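Local coordinates for 33-36 kDa outer membrane protein (Acinetobacter baumannii, PDB 6GIE), which forms a porin-type beta-barrel channel in the outer membrane, probably for small solutes and possibly including carbapenems, at residues Gly61-Ala66 with Gln259-Pro264; Ala265-Ala270 with Asn291-Phe296. One frame throughout, in Å; residues are numbered along the deposited sequence.

Interaction 1: Gly61-Ala66 with Gln259-Pro264; sequences GPLAEA and QYFITP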
ATOM      1  N   GLY A  61      11.280  14.024  -0.297  1.00 52.11           N
ATOM      2  CA  GLY A  61       9.838  14.244  -0.574  1.00 36.92           C
ATOM      3  C   GLY A  61       8.932  13.818   0.577  1.00 27.02           C
ATOM      4  O   GLY A  61       9.352  13.709   1.716  1.00 25.51           O
ATOM      5  N   PRO A  62       7.668  13.579   0.300  1.00 21.84           N
ATOM      6  CA  PRO A  62       6.831  13.130   1.441  1.00 16.61           C
ATOM      7  C   PRO A  62       7.400  11.868   2.168  1.00 15.88           C
ATOM      8  O   PRO A  62       7.822  10.864   1.491  1.00 14.51           O
ATOM      9  CB  PRO A  62       5.510  12.797   0.769  1.00 15.77           C
ATOM     10  CG  PRO A  62       5.849  12.530  -0.707  1.00 16.49           C
ATOM     11  CD  PRO A  62       7.018  13.405  -1.013  1.00 18.40           C
ATOM     12  N   LEU A  63       7.427  11.877   3.511  1.00 15.95           N
ATOM     13  CA  LEU A  63       8.101  10.792   4.255  1.00 15.63           C
ATOM     14  C   LEU A  63       7.338   9.503   4.032  1.00 15.11           C
ATOM     15  O   LEU A  63       7.954   8.428   3.902  1.00 15.06           O
ATOM     16  CB  LEU A  63       8.210  11.063   5.751  1.00 19.20           C
ATOM     17  CG  LEU A  63       9.040  12.216   6.299  1.00 26.14           C
ATOM     18  CD1 LEU A  63       8.802  12.403   7.799  1.00 31.53           C
ATOM     19  CD2 LEU A  63      10.494  11.984   6.074  1.00 31.92           C
ATOM     20  N   ALA A  64       6.008   9.563   3.916  1.00 14.98           N
ATOM     21  CA  ALA A  64       5.288   8.287   3.733  1.00 14.83           C
ATOM     22  C   ALA A  64       5.767   7.457   2.516  1.00 19.41           C
ATOM     23  O   ALA A  64       5.632   6.229   2.544  1.00 20.23           O
ATOM     24  CB  ALA A  64       3.775   8.487   3.659  1.00 14.75           C
ATOM     25  N   GLU A  65       6.292   8.130   1.469  1.00 15.31           N
ATOM     26  CA  GLU A  65       6.583   7.493   0.212  1.00 17.47           C
ATOM     27  C   GLU A  65       8.078   7.391  -0.047  1.00 15.96           C
ATOM     28  O   GLU A  65       8.496   7.253  -1.171  1.00 13.62           O
ATOM     29  CB  GLU A  65       5.943   8.278  -0.969  1.00 15.41           C
ATOM     30  CG  GLU A  65       4.431   8.208  -0.987  1.00 16.77           C
ATOM     31  CD  GLU A  65       3.839   6.812  -1.210  1.00 20.66           C
ATOM     32  OE1 GLU A  65       4.508   5.892  -1.739  1.00 30.74           O
ATOM     33  OE2 GLU A  65       2.677   6.598  -0.783  1.00 31.17           O
ATOM     34  N   ALA A  66       8.880   7.466   0.998  1.00 18.64           N
ATOM     35  CA  ALA A  66      10.337   7.499   0.851  1.00 17.09           C
ATOM     36  C   ALA A  66      10.868   6.218   0.230  1.00 16.69           C
ATOM     37  O   ALA A  66      11.871   6.296  -0.540  1.00 14.54           O
ATOM     38  CB  ALA A  66      11.005   7.740   2.216  1.00 18.28           C
ATOM     39  N   GLN A 259      -2.587  10.524   7.602  1.00 13.42           N
ATOM     40  CA  GLN A 259      -1.413  10.091   8.244  1.00 14.38           C
ATOM     41  C   GLN A 259      -0.475  11.220   8.611  1.00 14.59           C
ATOM     42  O   GLN A 259      -0.320  12.184   7.833  1.00 15.12           O
ATOM     43  CB  GLN A 259      -0.699   9.004   7.394  1.00 15.41           C
ATOM     44  CG  GLN A 259       0.608   8.495   8.014  1.00 16.95           C
ATOM     45  CD  GLN A 259       1.286   7.383   7.231  1.00 22.47           C
ATOM     46  OE1 GLN A 259       1.763   6.405   7.821  1.00 30.55           O
ATOM     47  NE2 GLN A 259       1.371   7.537   5.907  1.00 23.65           N
ATOM     48  N   TYR A 260       0.123  11.130   9.813  1.00 13.72           N
ATOM     49  CA  TYR A 260       1.021  12.200  10.255  1.00 15.68           C
ATOM     50  C   TYR A 260       2.269  11.661  10.893  1.00 15.95           C
ATOM     51  O   TYR A 260       2.186  10.874  11.825  1.00 15.64           O
ATOM     52  CB  TYR A 260       0.347  13.172  11.260  1.00 16.86           C
ATOM     53  CG  TYR A 260       1.304  14.279  11.779  1.00 18.44           C
ATOM     54  CD1 TYR A 260       1.836  15.230  10.915  1.00 21.20           C
ATOM     55  CD2 TYR A 260       1.684  14.344  13.095  1.00 20.05           C
ATOM     56  CE1 TYR A 260       2.729  16.210  11.351  1.00 22.28           C
ATOM     57  CE2 TYR A 260       2.554  15.328  13.567  1.00 21.59           C
ATOM     58  CZ  TYR A 260       3.081  16.265  12.693  1.00 24.08           C
ATOM     59  OH  TYR A 260       3.947  17.254  13.132  1.00 26.37           O
ATOM     60  N   PHE A 261       3.424  12.127  10.426  1.00 16.90           N
ATOM     61  CA  PHE A 261       4.700  11.755  11.034  1.00 17.89           C
ATOM     62  C   PHE A 261       5.008  12.734  12.131  1.00 19.33           C
ATOM     63  O   PHE A 261       5.329  13.860  11.869  1.00 22.08           O
ATOM     64  CB  PHE A 261       5.828  11.792  10.009  1.00 18.53           C
ATOM     65  CG  PHE A 261       5.939  10.567   9.202  1.00 19.20           C
ATOM     66  CD1 PHE A 261       5.037  10.330   8.153  1.00 19.18           C
ATOM     67  CD2 PHE A 261       6.963   9.652   9.442  1.00 19.13           C
ATOM     68  CE1 PHE A 261       5.156   9.191   7.375  1.00 21.38           C
ATOM     69  CE2 PHE A 261       7.085   8.514   8.662  1.00 17.95           C
ATOM     70  CZ  PHE A 261       6.183   8.294   7.619  1.00 18.56           C
ATOM     71  N   ILE A 262       4.912  12.292  13.372  1.00 22.28           N
ATOM     72  CA  ILE A 262       5.223  13.131  14.548  1.00 23.72           C
ATOM     73  C   ILE A 262       6.721  13.421  14.529  1.00 23.64           C
ATOM     74  O   ILE A 262       7.147  14.504  14.835  1.00 23.75           O
ATOM     75  CB  ILE A 262       4.832  12.385  15.853  1.00 24.33           C
ATOM     76  CG1 ILE A 262       3.334  12.090  15.873  1.00 21.57           C
ATOM     77  CG2 ILE A 262       5.288  13.147  17.087  1.00 31.29           C
ATOM     78  CD1 ILE A 262       2.920  11.187  16.993  1.00 23.92           C
ATOM     79  N   THR A 263       7.511  12.408  14.190  1.00 22.55           N
ATOM     80  CA  THR A 263       8.924  12.568  13.861  1.00 24.33           C
ATOM     81  C   THR A 263       9.094  11.692  12.656  1.00 21.31           C
ATOM     82  O   THR A 263       8.217  10.874  12.364  1.00 18.16           O
ATOM     83  CB  THR A 263       9.886  12.006  14.918  1.00 27.46           C
ATOM     84  OG1 THR A 263       9.728  10.580  15.015  1.00 28.05           O
ATOM     85  CG2 THR A 263       9.628  12.675  16.258  1.00 31.84           C
ATOM     86  N   PRO A 264      10.232  11.815  11.995  1.00 21.15           N
ATOM     87  CA  PRO A 264      10.487  10.948  10.836  1.00 20.42           C
ATOM     88  C   PRO A 264      10.463   9.437  11.223  1.00 20.59           C
ATOM     89  O   PRO A 264      10.261   8.592  10.349  1.00 17.84           O
ATOM     90  CB  PRO A 264      11.876  11.386  10.373  1.00 22.12           C
ATOM     91  CG  PRO A 264      12.061  12.776  10.930  1.00 23.57           C
ATOM     92  CD  PRO A 264      11.287  12.819  12.217  1.00 23.18           C
TER

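Interaction 2: Ala265-Ala270 with Asn291-Phe296; sequences AVAVGA and NAKFRF. With C8E ((hydroxyethyloxy)tri(ethyloxy)octane), chain C.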
ATOM      1  N   ALA A 265      10.671   9.143  12.513  1.00 20.67           N
ATOM      2  CA  ALA A 265      10.641   7.777  13.058  1.00 23.12           C
ATOM      3  C   ALA A 265       9.249   7.241  13.418  1.00 21.64           C
ATOM      4  O   ALA A 265       9.033   6.026  13.507  1.00 22.11           O
ATOM      5  CB  ALA A 265      11.503   7.715  14.316  1.00 27.48           C
ATOM      6  N   VAL A 266       8.330   8.136  13.699  1.00 22.28           N
ATOM      7  CA  VAL A 266       7.058   7.714  14.180  1.00 21.94           C
ATOM      8  C   VAL A 266       5.915   8.384  13.454  1.00 20.62           C
ATOM      9  O   VAL A 266       5.807   9.605  13.454  1.00 23.43           O
ATOM     10  CB  VAL A 266       6.954   8.007  15.679  1.00 26.53           C
ATOM     11  CG1 VAL A 266       5.667   7.410  16.215  1.00 30.86           C
ATOM     12  CG2 VAL A 266       8.138   7.384  16.410  1.00 34.08           C
ATOM     13  N   ALA A 267       5.027   7.574  12.907  1.00 17.30           N
ATOM     14  CA  ALA A 267       3.819   8.075  12.255  1.00 18.48           C
ATOM     15  C   ALA A 267       2.556   7.417  12.843  1.00 17.26           C
ATOM     16  O   ALA A 267       2.586   6.291  13.281  1.00 16.50           O
ATOM     17  CB  ALA A 267       3.904   7.873  10.724  1.00 17.99           C
ATOM     18  N   VAL A 268       1.460   8.151  12.911  1.00 16.78           N
ATOM     19  CA  VAL A 268       0.183   7.549  13.238  1.00 15.35           C
ATOM     20  C   VAL A 268      -0.817   7.979  12.213  1.00 14.70           C
ATOM     21  O   VAL A 268      -0.607   8.978  11.475  1.00 13.40           O
ATOM     22  CB  VAL A 268      -0.277   8.006  14.594  1.00 16.89           C
ATOM     23  CG1 VAL A 268       0.700   7.478  15.658  1.00 17.12           C
ATOM     24  CG2 VAL A 268      -0.354   9.532  14.654  1.00 17.44           C
ATOM     25  N   GLY A 269      -1.922   7.230  12.177  1.00 14.59           N
ATOM     26  CA  GLY A 269      -2.900   7.409  11.168  1.00 12.97           C
ATOM     27  C   GLY A 269      -4.243   6.831  11.440  1.00 13.38           C
ATOM     28  O   GLY A 269      -4.446   6.049  12.365  1.00 13.29           O
ATOM     29  N   ALA A 270      -5.165   7.209  10.547  1.00 13.33           N
ATOM     30  CA  ALA A 270      -6.546   6.890  10.709  1.00 14.34           C
ATOM     31  C   ALA A 270      -7.196   6.582   9.396  1.00 14.19           C
ATOM     32  O   ALA A 270      -6.858   7.196   8.375  1.00 13.58           O
ATOM     33  CB  ALA A 270      -7.268   8.075  11.435  1.00 14.86           C
ATOM     34  N   ASN A 291      -3.773   3.397  12.838  1.00 17.71           N
ATOM     35  CA  ASN A 291      -2.552   2.766  12.557  1.00 20.14           C
ATOM     36  C   ASN A 291      -1.329   3.578  13.043  1.00 20.72           C
ATOM     37  O   ASN A 291      -1.411   4.771  13.390  1.00 16.80           O
ATOM     38  CB  ASN A 291      -2.490   2.422  11.061  1.00 20.00           C
ATOM     39  CG  ASN A 291      -2.541   3.632  10.206  1.00 23.81           C
ATOM     40  OD1 ASN A 291      -1.583   4.410  10.175  1.00 30.25           O
ATOM     41  ND2 ASN A 291      -3.686   3.856   9.545  1.00 27.99           N
ATOM     42  N   ALA A 292      -0.188   2.892  13.081  1.00 20.17           N
ATOM     43  CA  ALA A 292       1.021   3.500  13.559  1.00 22.66           C
ATOM     44  C   ALA A 292       2.218   2.856  12.931  1.00 24.69           C
ATOM     45  O   ALA A 292       2.173   1.647  12.607  1.00 21.85           O
ATOM     46  CB  ALA A 292       1.117   3.317  15.072  1.00 22.25           C
ATOM     47  N   LYS A 293       3.308   3.617  12.826  1.00 21.71           N
ATOM     48  CA  LYS A 293       4.500   3.049  12.248  1.00 22.16           C
ATOM     49  C   LYS A 293       5.802   3.644  12.789  1.00 22.48           C
ATOM     50  O   LYS A 293       5.868   4.839  13.133  1.00 20.60           O
ATOM     51  CB  LYS A 293       4.404   3.142  10.717  1.00 24.67           C
ATOM     52  CG  LYS A 293       5.089   4.317  10.097  1.00 25.52           C
ATOM     53  CD  LYS A 293       4.899   4.417   8.567  1.00 25.53           C
ATOM     54  CE  LYS A 293       3.641   3.715   8.020  1.00 24.74           C
ATOM     55  NZ  LYS A 293       3.283   4.274   6.682  1.00 30.14           N
ATOM     56  N   PHE A 294       6.823   2.776  12.871  1.00 19.15           N
ATOM     57  CA  PHE A 294       8.085   3.118  13.453  1.00 20.43           C
ATOM     58  C   PHE A 294       9.154   2.753  12.444  1.00 19.62           C
ATOM     59  O   PHE A 294       9.182   1.626  11.896  1.00 16.66           O
ATOM     60  CB  PHE A 294       8.346   2.347  14.798  1.00 25.40           C
ATOM     61  CG  PHE A 294       7.220   2.460  15.764  1.00 35.97           C
ATOM     62  CD1 PHE A 294       6.025   1.720  15.561  1.00 35.67           C
ATOM     63  CD2 PHE A 294       7.288   3.372  16.842  1.00 43.89           C
ATOM     64  CE1 PHE A 294       4.947   1.874  16.431  1.00 40.97           C
ATOM     65  CE2 PHE A 294       6.201   3.527  17.695  1.00 39.89           C
ATOM     66  CZ  PHE A 294       5.030   2.789  17.482  1.00 36.72           C
ATOM     67  N   ARG A 295      10.089   3.670  12.319  1.00 18.27           N
ATOM     68  CA  ARG A 295      11.158   3.481  11.454  1.00 20.34           C
ATOM     69  C   ARG A 295      12.453   3.514  12.200  1.00 23.70           C
ATOM     70  O   ARG A 295      12.644   4.332  13.102  1.00 23.26           O
ATOM     71  CB  ARG A 295      11.129   4.531  10.319  1.00 18.45           C
ATOM     72  CG  ARG A 295       9.950   4.415   9.381  1.00 15.53           C
ATOM     73  CD  ARG A 295      10.001   5.527   8.316  1.00 15.52           C
ATOM     74  NE  ARG A 295       8.953   5.334   7.314  1.00 13.91           N
ATOM     75  CZ  ARG A 295       8.689   6.163   6.309  1.00 14.43           C
ATOM     76  NH1 ARG A 295       9.372   7.287   6.104  1.00 13.23           N
ATOM     77  NH2 ARG A 295       7.722   5.832   5.462  1.00 15.86           N
ATOM     78  N   PHE A 296      13.370   2.655  11.744  1.00 24.31           N
ATOM     79  CA  PHE A 296      14.708   2.595  12.292  1.00 33.66           C
ATOM     80  C   PHE A 296      15.700   1.936  11.298  1.00 35.29           C
ATOM     81  O   PHE A 296      16.764   1.529  11.734  1.00 58.27           O
ATOM     82  CB  PHE A 296      14.723   1.888  13.688  1.00 35.17           C
ATOM     83  CG  PHE A 296      14.170   0.473  13.699  1.00 33.92           C
ATOM     84  CD1 PHE A 296      12.804   0.236  13.717  1.00 36.76           C
ATOM     85  CD2 PHE A 296      15.027  -0.628  13.731  1.00 40.38           C
ATOM     86  CE1 PHE A 296      12.299  -1.078  13.723  1.00 39.72           C
ATOM     87  CE2 PHE A 296      14.533  -1.941  13.735  1.00 37.25           C
ATOM     88  CZ  PHE A 296      13.169  -2.169  13.750  1.00 33.84           C
TER
HETATM   89  C6  C8E C 302      -3.862  14.448  11.247  1.00 19.29           C
HETATM   90  C7  C8E C 302      -4.430  13.061  11.320  1.00 16.75           C
HETATM   91  C8  C8E C 302      -3.382  12.034  11.690  1.00 15.04           C
HETATM   92  O9  C8E C 302      -3.776  11.334  12.891  1.00 23.92           O
HETATM   93  C10 C8E C 302      -4.844  10.400  12.777  1.00 21.55           C
HETATM   94  C11 C8E C 302      -5.238   9.808  14.124  1.00 30.27           C
HETATM   95  O12 C8E C 302      -6.442  10.323  14.728  1.00 27.88           O
HETATM   96  C13 C8E C 302      -7.407  10.905  13.898  1.00 27.32           C
HETATM   97  C14 C8E C 302      -8.824  10.730  14.395  1.00 24.31           C
HETATM   98  O15 C8E C 302      -9.516  10.661  13.151  1.00 22.86           O
HETATM   99  C16 C8E C 302     -10.872  10.331  13.145  1.00 31.39           C
HETATM  100  C17 C8E C 302     -11.120   9.568  11.856  1.00 28.08           C
HETATM  101  O18 C8E C 302     -10.282  10.010  10.796  1.00 26.32           O
HETATM  102  C19 C8E C 302     -10.421   9.139   9.665  1.00 28.68           C
HETATM  103  C20 C8E C 302      -9.527   9.611   8.520  1.00 33.14           C
HETATM  104  O21 C8E C 302     -10.279  10.388   7.578  1.00 30.44           O

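Interaction 1: Gly61-Ala66 with Gln259-Pro264
L63 O is gripped twice: A66 N bonds it at 3.2 Å and R295 NH1 also donates to it, while the L63 side chain lies over F261. L63 CB sits 3.8 Å above the centre of the F261 ring, only 6° off the ring normal, a CH-pi contact. L63 CD1 lies 3.7 Å from F261 CG and also meets P264 CB at 4.1 Å. A64 CB packs against F261 CE1 at 4.0 Å. A64 N comes obliquely to the same CE1 of F261, at 3.6 Å. In the plane of this ring, T263 O lies at its edge. The rest of the contact is made by Q259, whose NE2 lies 3.4 Å from A64 CB. CG of Q259 is anti to the backbone N (chi1 179°) and the chain runs on extended, which carries the amide from strand 252-261 out to the short 3-10 turn at L63 and A64. Its OE1 takes a hydrogen bond from K293 NZ. The turn is also closed by E65 N bonding to P62 O. The loop touches strands 190-200 and 220-229 too, and E65 forms a salt bridge with K196. This is consistent with a loop folded into the inside of a porin beta-barrel.

Interaction 2: Ala265-Ala270 with Asn291-Phe296
The antiparallel beta hairpin of strands 266-276 and 285-295 forms part of the barrel wall, and this contact is the end of it nearest the C-terminus. A267 and K293 make a hydrogen-bonded pair. A267 N bonds K293 O at 2.9 Å, and K293 N returns the bond to A267 O. G269 and N291 repeat the pattern, but there each donor lies well above the carbonyl plane of its acceptor. R295 N to A265 O, at 2.8 Å, adds a fifth bond. V266 with F294 and V268 with A292 are non-hydrogen-bonded pairs. Their side chains lie on one face, where V266 CG2 meets F294 CD2 at 4.1 Å, the two side chains running side by side. A270 CB lies 3.6 Å from C10 of a bound C8E detergent, consistent with a membrane-facing surface. On the other face A267 CB packs on K293 CG at 3.8 Å. The K293 chain bends at chi3 (24°) and its NZ bonds Q259 OE1. R295 NE forms a salt bridge with E26. N291 CG stands between its backbone N and carbonyl carbon (chi1 62°), which brings OD1 to 3.4 Å from G269 CA.

Overall arrangement
Interactions 1 and 2 lie on the same side of the chain's centre, with their own centres about 9 Å apart. Interaction 1 closes at P264, and interaction 2 opens at A265, the next residue. Strands 252-261, 266-276 and 285-295 are consecutive neighbours in the barrel wall; Y260 N bonds V268 O between the first two. Interaction 2 is within the wall, while interaction 1 sets the loop at 61-66 against it. R295 ties them further, its guanidinium packing on F261 while reaching the loop. Strand 285-295 also pairs with strand 22-35, so the last strand meets the first and closes the barrel beside this loop.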